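Long-range contact in inositol-1,4,5-trisphosphate 5-phosphatase 1 (Schizosaccharomyces pombe, PDB 1I9Z), which removes the 5-phosphate from phosphatidylinositol 4,5-bisphosphate and from soluble inositol polyphosphates, and so takes part in membrane trafficking and signalling: residues E233-N238 against P279-R284. Numbering follows the deposited sequence.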
ATOM      1  N   GLU A 233      -5.904 -13.945 -17.577  1.00 17.92           N
ATOM      2  CA  GLU A 233      -5.347 -13.674 -18.908  1.00 18.42           C
ATOM      3  C   GLU A 233      -6.079 -12.526 -19.557  1.00 17.07           C
ATOM      4  O   GLU A 233      -5.555 -11.877 -20.519  1.00 17.61           O
ATOM      5  CB  GLU A 233      -5.505 -14.893 -19.854  1.00 21.97           C
ATOM      6  CG  GLU A 233      -4.632 -16.058 -19.565  1.00 30.19           C
ATOM      7  CD  GLU A 233      -4.945 -17.243 -20.551  1.00 37.40           C
ATOM      8  OE1 GLU A 233      -5.407 -16.987 -21.695  1.00 40.21           O
ATOM      9  OE2 GLU A 233      -4.735 -18.433 -20.181  1.00 42.30           O
ATOM     10  N   TYR A 234      -7.275 -12.209 -19.061  1.00 14.91           N
ATOM     11  CA  TYR A 234      -7.998 -11.116 -19.630  1.00 15.30           C
ATOM     12  C   TYR A 234      -8.065  -9.907 -18.680  1.00 14.93           C
ATOM     13  O   TYR A 234      -8.803  -8.971 -18.956  1.00 15.44           O
ATOM     14  CB  TYR A 234      -9.396 -11.553 -19.925  1.00 16.52           C
ATOM     15  CG  TYR A 234      -9.375 -12.475 -21.138  1.00 18.99           C
ATOM     16  CD1 TYR A 234      -9.147 -13.829 -21.008  1.00 20.54           C
ATOM     17  CD2 TYR A 234      -9.471 -11.924 -22.405  1.00 21.79           C
ATOM     18  CE1 TYR A 234      -9.010 -14.686 -22.197  1.00 21.24           C
ATOM     19  CE2 TYR A 234      -9.334 -12.739 -23.560  1.00 23.87           C
ATOM     20  CZ  TYR A 234      -9.106 -14.105 -23.414  1.00 24.47           C
ATOM     21  OH  TYR A 234      -8.944 -14.823 -24.570  1.00 26.81           O
ATOM     22  N   ASP A 235      -7.307  -9.949 -17.601  1.00 14.18           N
ATOM     23  CA  ASP A 235      -7.325  -8.808 -16.646  1.00 14.40           C
ATOM     24  C   ASP A 235      -6.564  -7.632 -17.238  1.00 14.94           C
ATOM     25  O   ASP A 235      -5.393  -7.784 -17.655  1.00 16.42           O
ATOM     26  CB  ASP A 235      -6.694  -9.228 -15.332  1.00 17.14           C
ATOM     27  CG  ASP A 235      -6.478  -8.055 -14.384  1.00 18.78           C
ATOM     28  OD1 ASP A 235      -7.478  -7.512 -13.900  1.00 19.67           O
ATOM     29  OD2 ASP A 235      -5.317  -7.714 -14.130  1.00 17.73           O
ATOM     30  N   GLN A 236      -7.223  -6.469 -17.285  1.00 15.94           N
ATOM     31  CA  GLN A 236      -6.577  -5.244 -17.853  1.00 17.28           C
ATOM     32  C   GLN A 236      -5.377  -4.763 -17.060  1.00 16.87           C
ATOM     33  O   GLN A 236      -4.394  -4.327 -17.635  1.00 17.56           O
ATOM     34  CB  GLN A 236      -7.601  -4.113 -17.923  1.00 16.87           C
ATOM     35  CG  GLN A 236      -8.727  -4.377 -18.957  1.00 18.91           C
ATOM     36  CD  GLN A 236      -9.823  -3.399 -18.762  1.00 19.54           C
ATOM     37  OE1 GLN A 236      -9.807  -2.636 -17.773  1.00 18.68           O
ATOM     38  NE2 GLN A 236     -10.796  -3.379 -19.681  1.00 20.96           N
ATOM     39  N   LEU A 237      -5.399  -4.862 -15.727  1.00 15.88           N
ATOM     40  CA  LEU A 237      -4.236  -4.371 -15.013  1.00 15.99           C
ATOM     41  C   LEU A 237      -2.949  -5.195 -15.327  1.00 18.23           C
ATOM     42  O   LEU A 237      -1.861  -4.615 -15.571  1.00 17.14           O
ATOM     43  CB  LEU A 237      -4.480  -4.374 -13.496  1.00 15.28           C
ATOM     44  CG  LEU A 237      -3.233  -3.869 -12.693  1.00 14.87           C
ATOM     45  CD1 LEU A 237      -2.894  -2.417 -13.096  1.00 15.98           C
ATOM     46  CD2 LEU A 237      -3.489  -3.869 -11.188  1.00 16.60           C
ATOM     47  N   ASN A 238      -3.076  -6.533 -15.294  1.00 17.76           N
ATOM     48  CA  ASN A 238      -1.955  -7.416 -15.616  1.00 18.84           C
ATOM     49  C   ASN A 238      -1.412  -7.074 -16.999  1.00 18.12           C
ATOM     50  O   ASN A 238      -0.155  -7.000 -17.206  1.00 20.99           O
ATOM     51  CB  ASN A 238      -2.426  -8.877 -15.599  1.00 19.29           C
ATOM     52  CG  ASN A 238      -1.331  -9.864 -16.091  1.00 20.97           C
ATOM     53  OD1 ASN A 238      -0.294 -10.015 -15.480  1.00 22.77           O
ATOM     54  ND2 ASN A 238      -1.602 -10.515 -17.189  1.00 24.78           N
ATOM     55  N   PRO A 279     -18.045  -9.138 -13.706  1.00 14.79           N
ATOM     56  CA  PRO A 279     -17.160  -9.228 -12.526  1.00 16.30           C
ATOM     57  C   PRO A 279     -15.741  -8.807 -12.873  1.00 17.35           C
ATOM     58  O   PRO A 279     -15.311  -8.948 -14.045  1.00 17.98           O
ATOM     59  CB  PRO A 279     -17.183 -10.702 -12.106  1.00 16.69           C
ATOM     60  CG  PRO A 279     -18.622 -11.140 -12.559  1.00 16.44           C
ATOM     61  CD  PRO A 279     -18.835 -10.374 -13.923  1.00 16.03           C
ATOM     62  N   ALA A 280     -15.014  -8.326 -11.854  1.00 14.59           N
ATOM     63  CA  ALA A 280     -13.631  -7.896 -12.075  1.00 14.71           C
ATOM     64  C   ALA A 280     -12.815  -7.854 -10.793  1.00 15.15           C
ATOM     65  O   ALA A 280     -13.379  -7.780  -9.725  1.00 15.28           O
ATOM     66  CB  ALA A 280     -13.655  -6.463 -12.719  1.00 12.92           C
ATOM     67  N   TRP A 281     -11.492  -7.934 -10.928  1.00 12.28           N
ATOM     68  CA  TRP A 281     -10.587  -7.741  -9.819  1.00 13.09           C
ATOM     69  C   TRP A 281     -10.291  -6.208  -9.794  1.00 12.35           C
ATOM     70  O   TRP A 281      -9.185  -5.735 -10.161  1.00 14.56           O
ATOM     71  CB  TRP A 281      -9.268  -8.523 -10.010  1.00 14.71           C
ATOM     72  CG  TRP A 281      -9.477  -9.985  -9.727  1.00 15.07           C
ATOM     73  CD1 TRP A 281      -9.691 -10.596  -8.493  1.00 15.43           C
ATOM     74  CD2 TRP A 281      -9.378 -11.032 -10.687  1.00 17.32           C
ATOM     75  NE1 TRP A 281      -9.703 -11.989  -8.654  1.00 15.09           N
ATOM     76  CE2 TRP A 281      -9.504 -12.269  -9.982  1.00 16.35           C
ATOM     77  CE3 TRP A 281      -9.175 -11.052 -12.088  1.00 15.46           C
ATOM     78  CZ2 TRP A 281      -9.420 -13.519 -10.638  1.00 16.08           C
ATOM     79  CZ3 TRP A 281      -9.093 -12.322 -12.728  1.00 15.56           C
ATOM     80  CH2 TRP A 281      -9.206 -13.495 -12.009  1.00 16.58           C
ATOM     81  N   THR A 282     -11.291  -5.435  -9.336  1.00 13.02           N
ATOM     82  CA  THR A 282     -11.129  -3.965  -9.279  1.00 12.95           C
ATOM     83  C   THR A 282     -10.192  -3.545  -8.141  1.00 14.95           C
ATOM     84  O   THR A 282      -9.530  -2.523  -8.234  1.00 13.87           O
ATOM     85  CB  THR A 282     -12.484  -3.248  -8.998  1.00 13.71           C
ATOM     86  OG1 THR A 282     -13.210  -3.923  -7.957  1.00 14.49           O
ATOM     87  CG2 THR A 282     -13.329  -3.243 -10.213  1.00 12.37           C
ATOM     88  N   ASP A 283     -10.148  -4.350  -7.067  1.00 13.25           N
ATOM     89  CA  ASP A 283      -9.384  -4.005  -5.818  1.00 14.56           C
ATOM     90  C   ASP A 283      -8.043  -4.698  -5.783  1.00 15.47           C
ATOM     91  O   ASP A 283      -7.998  -5.911  -5.830  1.00 17.02           O
ATOM     92  CB  ASP A 283     -10.263  -4.426  -4.631  1.00 13.52           C
ATOM     93  CG  ASP A 283     -11.645  -3.792  -4.775  1.00 13.43           C
ATOM     94  OD1 ASP A 283     -11.743  -2.566  -4.513  1.00 17.00           O
ATOM     95  OD2 ASP A 283     -12.616  -4.459  -5.269  1.00 16.14           O
ATOM     96  N   ARG A 284      -6.975  -3.916  -5.690  1.00 13.79           N
ATOM     97  CA  ARG A 284      -5.612  -4.511  -5.822  1.00 12.02           C
ATOM     98  C   ARG A 284      -4.636  -3.897  -4.876  1.00 13.19           C
ATOM     99  O   ARG A 284      -4.813  -2.739  -4.418  1.00 13.56           O
ATOM    100  CB  ARG A 284      -5.138  -4.274  -7.278  1.00 13.11           C
ATOM    101  CG  ARG A 284      -6.213  -4.645  -8.345  1.00 14.34           C
ATOM    102  CD  ARG A 284      -6.347  -6.154  -8.535  1.00 14.59           C
ATOM    103  NE  ARG A 284      -5.349  -6.771  -9.434  1.00 14.80           N
ATOM    104  CZ  ARG A 284      -5.547  -6.922 -10.756  1.00 16.94           C
ATOM    105  NH1 ARG A 284      -4.600  -7.498 -11.489  1.00 15.15           N
ATOM    106  NH2 ARG A 284      -6.675  -6.506 -11.359  1.00 15.66           N
TER
HETATM  107  O   HOH W   1     -10.130  -7.007 -13.227  1.00 15.61           O
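Arg284 meets the carboxylate of Asp235 end-on with both terminal nitrogens, one to each oxygen, in a buried bidentate salt bridge. NH1 of Arg284 reaches OD2 of Asp235 at 2.7 Å, nearly straight at 168°, and NH2 of Arg284 reaches OD1 of Asp235 at 2.8 Å, on the syn side. The two planes are turned 47° apart, and NH1 comes to OD2 from above the carboxylate plane. From the other face of that plane, the backbone N of Asn238 donates to the same OD2 of Asp235 at 2.8 Å: Asp235 is the N-cap of helix 236-242, and with its CG anti to the backbone N (chi1 171°) the carboxylate lies where OD2 can take both donors. The helix end would probably help stabilise the negative charge. NH2 of Arg284 has a second acceptor, the carbonyl O of Trp281 at 2.9 Å, met on a lone pair; Trp281 is the centre of an inverse gamma turn. A water adds another link, donating to OD1 of Asp235 and accepting from N of Trp281.

Bends at chi2 and chi3 bring the Arg284 guanidinium to the Asp235 carboxylate and the Trp281 carbonyl, and NE of Arg284 makes a second salt bridge, to OE2 of Glu252. Over one guanidinium face lies CD2 of Leu237, 3.7 Å from CZ of Arg284. A methionine in place of Arg284 would probably leave the buried Asp235 carboxylate without its countercharge, Glu252 without its mate and the Trp281 carbonyl without this donor. The Trp281 indole has OD1 of Asp235 near its edge, while its NE1 bonds to the carbonyl O of Phe257.

Within this DNase I-like catalytic domain, the contact ties the start of helix 236-242 to the start of strand 283-288, outermost in its sheet; helix 228-232 packs alongside, through Phe232 against Arg284 and through Leu228 and Leu231 against Trp281.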